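Local coordinates for putative 2,5-diketo-D-gluconic acid reductase B (Sinorhizobium meliloti, PDB 3UP8), which probably reduces methylglyoxal to hydroxyacetone with NADPH, as an aldo/keto reductase thought also to act on 2,5-diketo-D-gluconate, at residues R62-V76 / D89-Y101. Residues are numbered along the deposited sequence; the frame is centred on the assembly and turned at random.
Sequences RHVDTAQIYGNEAEV and DVFLTTKVWVDNY. With ACT (acetate ion), chain C.
Strands 63-65 and 91-96 pair in parallel as neighbours in the eight-stranded barrel of this aldo/keto reductase, joined through helix 73-83 as a beta-alpha-beta unit, and beyond the strands the contact runs on into the predicted active site. Phe91 N and Thr93 N donate to Arg62 O and Val64 O, while Val64 N, Thr66 N and Gln68 N donate to Phe91 O, Thr93 O and Lys95 O respectively. On the face carrying His63, Asp65, Phe91 and Thr93, the edge of the Phe91 ring meets the face of His63 in a T-shaped pair, planes 72° apart, and a water links His63 NE2, Asp65 OD2 and Thr93 OG1. Further along, Lys95 lays its aliphatic chain past Ala67, whose CB sits over one Tyr70 ring face, and bends at its last torsion (chi4 73°). NZ thereby reaches three oxygens: Asp65 OD1, a salt bridge at 2.5 Å met on the syn side; Thr66 O, approached from above the carbonyl plane; and Tyr70 OH. On the helix side, Thr94 OG1 donates to Glu73 OE2 (2.6 Å), which also bonds Ser113. Past the strand end, Gln68 OE1 accepts hydrogen bonds from Trp97 N and Asn100 ND2 on opposite faces of its amide, and Ile69 CD1 makes a CH-pi contact over the Trp97 five-membered ring, 3.6 Å from its centroid. Tyr70 OH, accepting from Lys95 NZ, in turn donates to acetate O, 2.6 Å away. The acetate, probably from the crystallisation liquor, also bonds His128, the predicted substrate-binding residue, consistent with a substrate pocket here; the Asp65-Lys95-Tyr70 chain fits the predicted roles of Tyr70 as proton donor and Lys95 in lowering its pKa.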
loop_
_atom_site.group_PDB
_atom_site.type_symbol
_atom_site.label_atom_id
_atom_site.label_comp_id
_atom_site.label_asym_id
_atom_site.label_seq_id
_atom_site.Cartn_x
_atom_site.Cartn_y
_atom_site.Cartn_z
ATOM N N ARG A 62 6.152 4.955 10.103
ATOM C CA ARG A 62 6.970 3.754 10.307
ATOM C C ARG A 62 6.726 2.682 9.241
ATOM O O ARG A 62 7.116 1.527 9.410
ATOM C CB ARG A 62 6.710 3.165 11.690
ATOM C CG ARG A 62 7.201 4.013 12.861
ATOM C CD ARG A 62 8.733 4.129 12.888
ATOM N NE ARG A 62 9.174 4.925 14.028
ATOM C CZ ARG A 62 9.337 6.245 14.014
ATOM N NH1 ARG A 62 9.106 6.937 12.913
ATOM N NH2 ARG A 62 9.728 6.875 15.115
ATOM N N HIS A 63 6.058 3.064 8.161
ATOM C CA HIS A 63 5.750 2.166 7.069
ATOM C C HIS A 63 6.142 2.938 5.825
ATOM O O HIS A 63 5.688 4.050 5.610
ATOM C CB HIS A 63 4.248 1.802 7.123
ATOM C CG HIS A 63 3.729 1.083 5.917
ATOM N ND1 HIS A 63 2.388 0.795 5.756
ATOM C CD2 HIS A 63 4.349 0.612 4.809
ATOM C CE1 HIS A 63 2.207 0.184 4.601
ATOM N NE2 HIS A 63 3.380 0.050 4.012
ATOM N N VAL A 64 7.059 2.377 5.046
ATOM C CA VAL A 64 7.501 3.009 3.809
ATOM C C VAL A 64 7.307 2.023 2.658
ATOM O O VAL A 64 7.708 0.867 2.767
ATOM C CB VAL A 64 8.990 3.437 3.859
ATOM C CG1 VAL A 64 9.381 4.102 2.547
ATOM C CG2 VAL A 64 9.248 4.401 5.044
ATOM N N ASP A 65 6.679 2.502 1.587
ATOM C CA ASP A 65 6.333 1.678 0.430
ATOM C C ASP A 65 6.989 2.161 -0.858
ATOM O O ASP A 65 6.830 3.324 -1.264
ATOM C CB ASP A 65 4.813 1.624 0.263
ATOM C CG ASP A 65 4.387 0.749 -0.896
ATOM O OD1 ASP A 65 4.450 1.226 -2.060
ATOM O OD2 ASP A 65 3.978 -0.406 -0.633
ATOM N N THR A 66 7.706 1.254 -1.522
ATOM C CA THR A 66 8.389 1.565 -2.784
ATOM C C THR A 66 8.253 0.380 -3.766
ATOM O O THR A 66 7.478 -0.551 -3.507
ATOM C CB THR A 66 9.864 2.002 -2.513
ATOM O OG1 THR A 66 10.476 2.491 -3.716
ATOM C CG2 THR A 66 10.687 0.844 -1.918
ATOM N N ALA A 67 8.950 0.442 -4.903
ATOM C CA ALA A 67 8.848 -0.575 -5.955
ATOM C C ALA A 67 10.077 -0.487 -6.832
ATOM O O ALA A 67 10.658 0.579 -6.968
ATOM C CB ALA A 67 7.603 -0.356 -6.805
ATOM N N GLN A 68 10.459 -1.598 -7.443
ATOM C CA GLN A 68 11.563 -1.589 -8.400
ATOM C C GLN A 68 11.329 -0.567 -9.513
ATOM O O GLN A 68 12.227 0.219 -9.832
ATOM C CB GLN A 68 11.771 -2.986 -8.985
ATOM C CG GLN A 68 12.383 -3.944 -7.990
ATOM C CD GLN A 68 12.363 -5.406 -8.441
ATOM O OE1 GLN A 68 11.835 -5.751 -9.498
ATOM N NE2 GLN A 68 12.972 -6.257 -7.635
ATOM N N ILE A 69 10.110 -0.537 -10.050
ATOM C CA ILE A 69 9.789 0.315 -11.211
ATOM C C ILE A 69 9.738 1.804 -10.909
ATOM O O ILE A 69 9.893 2.606 -11.829
ATOM C CB ILE A 69 8.476 -0.109 -11.928
ATOM C CG1 ILE A 69 8.396 0.490 -13.341
ATOM C CG2 ILE A 69 7.238 0.289 -11.112
ATOM C CD1 ILE A 69 9.508 0.038 -14.288
ATOM N N TYR A 70 9.503 2.187 -9.651
ATOM C CA TYR A 70 9.456 3.625 -9.316
ATOM C C TYR A 70 10.806 4.290 -9.496
ATOM O O TYR A 70 10.864 5.486 -9.695
ATOM C CB TYR A 70 8.993 3.919 -7.877
ATOM C CG TYR A 70 7.695 3.302 -7.449
ATOM C CD1 TYR A 70 6.713 2.931 -8.373
ATOM C CD2 TYR A 70 7.432 3.125 -6.094
ATOM C CE1 TYR A 70 5.508 2.362 -7.943
ATOM C CE2 TYR A 70 6.242 2.557 -5.662
ATOM C CZ TYR A 70 5.295 2.168 -6.584
ATOM O OH TYR A 70 4.121 1.605 -6.107
ATOM N N GLY A 71 11.889 3.524 -9.415
ATOM C CA GLY A 71 13.225 4.086 -9.601
ATOM C C GLY A 71 13.732 4.920 -8.433
ATOM O O GLY A 71 14.683 5.677 -8.576
ATOM N N ASN A 72 13.108 4.798 -7.265
ATOM C CA ASN A 72 13.552 5.591 -6.108
ATOM C C ASN A 72 13.961 4.760 -4.887
ATOM O O ASN A 72 14.084 5.297 -3.780
ATOM C CB ASN A 72 12.477 6.621 -5.734
ATOM C CG ASN A 72 11.114 5.979 -5.477
ATOM O OD1 ASN A 72 11.026 4.801 -5.134
ATOM N ND2 ASN A 72 10.047 6.755 -5.645
ATOM N N GLU A 73 14.186 3.457 -5.083
ATOM C CA GLU A 73 14.597 2.587 -3.965
ATOM C C GLU A 73 15.892 3.058 -3.300
ATOM O O GLU A 73 16.011 3.029 -2.063
ATOM C CB GLU A 73 14.781 1.140 -4.425
ATOM C CG GLU A 73 13.491 0.341 -4.589
ATOM C CD GLU A 73 13.745 -1.013 -5.259
ATOM O OE1 GLU A 73 14.533 -1.063 -6.244
ATOM O OE2 GLU A 73 13.176 -2.026 -4.791
ATOM N N ALA A 74 16.860 3.485 -4.116
ATOM C CA ALA A 74 18.132 3.999 -3.601
ATOM C C ALA A 74 17.930 5.127 -2.578
ATOM O O ALA A 74 18.550 5.136 -1.510
ATOM C CB ALA A 74 19.048 4.466 -4.764
ATOM N N GLU A 75 17.042 6.056 -2.899
ATOM C CA GLU A 75 16.805 7.218 -2.046
ATOM C C GLU A 75 15.998 6.829 -0.809
ATOM O O GLU A 75 16.229 7.374 0.271
ATOM C CB GLU A 75 16.128 8.333 -2.856
ATOM C CG GLU A 75 17.049 8.941 -3.939
ATOM C CD GLU A 75 17.023 8.213 -5.282
ATOM O OE1 GLU A 75 16.454 7.099 -5.391
ATOM O OE2 GLU A 75 17.585 8.769 -6.255
ATOM N N VAL A 76 15.069 5.875 -0.956
ATOM C CA VAL A 76 14.376 5.314 0.201
ATOM C C VAL A 76 15.398 4.734 1.179
ATOM O O VAL A 76 15.338 5.022 2.371
ATOM C CB VAL A 76 13.316 4.229 -0.188
ATOM C CG1 VAL A 76 12.831 3.474 1.053
ATOM C CG2 VAL A 76 12.125 4.868 -0.906
ATOM N N ASP A 89 12.246 -1.136 13.504
ATOM C CA ASP A 89 11.086 -0.277 13.774
ATOM C C ASP A 89 10.387 0.208 12.505
ATOM O O ASP A 89 9.314 0.812 12.588
ATOM C CB ASP A 89 11.493 0.949 14.605
ATOM C CG ASP A 89 11.940 0.590 16.020
ATOM O OD1 ASP A 89 11.706 -0.551 16.481
ATOM O OD2 ASP A 89 12.526 1.474 16.672
ATOM N N VAL A 90 10.997 -0.018 11.344
ATOM C CA VAL A 90 10.389 0.415 10.089
ATOM C C VAL A 90 9.830 -0.799 9.355
ATOM O O VAL A 90 10.449 -1.858 9.337
ATOM C CB VAL A 90 11.382 1.182 9.177
ATOM C CG1 VAL A 90 10.730 1.577 7.848
ATOM C CG2 VAL A 90 11.899 2.448 9.878
ATOM N N PHE A 91 8.657 -0.633 8.763
ATOM C CA PHE A 91 8.074 -1.658 7.899
ATOM C C PHE A 91 8.310 -1.242 6.454
ATOM O O PHE A 91 7.756 -0.243 5.984
ATOM C CB PHE A 91 6.583 -1.809 8.182
ATOM C CG PHE A 91 5.968 -2.998 7.513
ATOM C CD1 PHE A 91 5.733 -4.162 8.227
ATOM C CD2 PHE A 91 5.652 -2.958 6.161
ATOM C CE1 PHE A 91 5.177 -5.297 7.596
ATOM C CE2 PHE A 91 5.100 -4.075 5.526
ATOM C CZ PHE A 91 4.867 -5.241 6.249
ATOM N N LEU A 92 9.141 -2.005 5.751
ATOM C CA LEU A 92 9.587 -1.598 4.422
ATOM C C LEU A 92 9.069 -2.558 3.363
ATOM O O LEU A 92 9.298 -3.751 3.449
ATOM C CB LEU A 92 11.128 -1.467 4.370
ATOM C CG LEU A 92 11.798 -1.150 3.011
ATOM C CD1 LEU A 92 11.394 0.220 2.420
ATOM C CD2 LEU A 92 13.331 -1.275 3.085
ATOM N N THR A 93 8.379 -2.014 2.364
ATOM C CA THR A 93 7.801 -2.800 1.288
ATOM C C THR A 93 8.431 -2.429 -0.040
ATOM O O THR A 93 8.573 -1.244 -0.335
ATOM C CB THR A 93 6.301 -2.476 1.182
ATOM O OG1 THR A 93 5.674 -2.823 2.417
ATOM C CG2 THR A 93 5.625 -3.224 -0.000
ATOM N N THR A 94 8.816 -3.426 -0.835
ATOM C CA THR A 94 9.067 -3.171 -2.262
ATOM C C THR A 94 8.294 -4.161 -3.134
ATOM O O THR A 94 7.581 -5.033 -2.620
ATOM C CB THR A 94 10.589 -3.038 -2.623
ATOM O OG1 THR A 94 10.721 -2.447 -3.925
ATOM C CG2 THR A 94 11.325 -4.397 -2.562
ATOM N N LYS A 95 8.399 -3.992 -4.448
ATOM C CA LYS A 95 7.600 -4.763 -5.395
ATOM C C LYS A 95 8.476 -5.217 -6.552
ATOM O O LYS A 95 9.272 -4.442 -7.088
ATOM C CB LYS A 95 6.447 -3.908 -5.943
ATOM C CG LYS A 95 5.632 -3.183 -4.863
ATOM C CD LYS A 95 4.456 -2.409 -5.452
ATOM C CE LYS A 95 3.798 -1.496 -4.418
ATOM N NZ LYS A 95 4.621 -0.276 -4.069
ATOM N N VAL A 96 8.317 -6.477 -6.936
ATOM C CA VAL A 96 8.994 -7.015 -8.122
ATOM C C VAL A 96 8.281 -6.585 -9.405
ATOM O O VAL A 96 7.090 -6.839 -9.576
ATOM C CB VAL A 96 9.080 -8.550 -8.052
ATOM C CG1 VAL A 96 9.821 -9.108 -9.254
ATOM C CG2 VAL A 96 9.737 -8.960 -6.757
ATOM N N TRP A 97 9.024 -5.919 -10.284
ATOM C CA TRP A 97 8.514 -5.455 -11.565
ATOM C C TRP A 97 8.345 -6.646 -12.500
ATOM O O TRP A 97 9.108 -7.620 -12.440
ATOM C CB TRP A 97 9.465 -4.428 -12.196
ATOM C CG TRP A 97 8.942 -3.858 -13.506
ATOM C CD1 TRP A 97 9.573 -3.876 -14.720
ATOM C CD2 TRP A 97 7.680 -3.218 -13.716
ATOM N NE1 TRP A 97 8.782 -3.275 -15.670
ATOM C CE2 TRP A 97 7.612 -2.868 -15.083
ATOM C CE3 TRP A 97 6.595 -2.902 -12.878
ATOM C CZ2 TRP A 97 6.506 -2.214 -15.635
ATOM C CZ3 TRP A 97 5.488 -2.245 -13.429
ATOM C CH2 TRP A 97 5.457 -1.911 -14.795
ATOM N N VAL A 98 7.334 -6.564 -13.356
ATOM C CA VAL A 98 6.947 -7.690 -14.207
ATOM C C VAL A 98 8.081 -8.169 -15.137
ATOM O O VAL A 98 8.086 -9.321 -15.528
ATOM C CB VAL A 98 5.670 -7.381 -15.035
ATOM C CG1 VAL A 98 4.483 -7.001 -14.111
ATOM C CG2 VAL A 98 5.914 -6.277 -16.063
ATOM N N ASP A 99 9.034 -7.298 -15.489
ATOM C CA ASP A 99 10.158 -7.714 -16.359
ATOM C C ASP A 99 11.075 -8.696 -15.630
ATOM O O ASP A 99 11.901 -9.376 -16.242
ATOM C CB ASP A 99 10.987 -6.500 -16.813
ATOM C CG ASP A 99 10.249 -5.612 -17.818
ATOM O OD1 ASP A 99 9.210 -6.027 -18.385
ATOM O OD2 ASP A 99 10.732 -4.485 -18.047
ATOM N N ASN A 100 10.941 -8.747 -14.313
ATOM C CA ASN A 100 11.791 -9.582 -13.489
ATOM C C ASN A 100 11.107 -10.857 -12.993
ATOM O O ASN A 100 11.568 -11.477 -12.035
ATOM C CB ASN A 100 12.314 -8.771 -12.299
ATOM C CG ASN A 100 13.149 -7.573 -12.725
ATOM O OD1 ASN A 100 13.849 -7.612 -13.738
ATOM N ND2 ASN A 100 13.081 -6.500 -11.945
ATOM N N TYR A 101 10.021 -11.255 -13.641
ATOM C CA TYR A 101 9.218 -12.377 -13.147
ATOM C C TYR A 101 9.783 -13.789 -13.328
ATOM O O TYR A 101 9.509 -14.652 -12.513
ATOM C CB TYR A 101 7.804 -12.302 -13.715
ATOM C CG TYR A 101 6.886 -11.376 -12.941
ATOM C CD1 TYR A 101 5.586 -11.164 -13.377
ATOM C CD2 TYR A 101 7.310 -10.716 -11.777
ATOM C CE1 TYR A 101 4.705 -10.344 -12.682
ATOM C CE2 TYR A 101 6.429 -9.873 -11.066
ATOM C CZ TYR A 101 5.130 -9.695 -11.538
ATOM O OH TYR A 101 4.220 -8.896 -10.882
HETATM C C ACT C . 1.547 1.682 -8.391
HETATM O O ACT C . 1.721 1.836 -7.162
HETATM O OXT ACT C . 2.543 1.313 -9.025
HETATM C CH3 ACT C . 0.238 1.916 -9.076
HETATM O O HOH W 1 3.192 -1.500 1.719
HETATM O O HOH W 2 8.195 -2.579 -9.554
#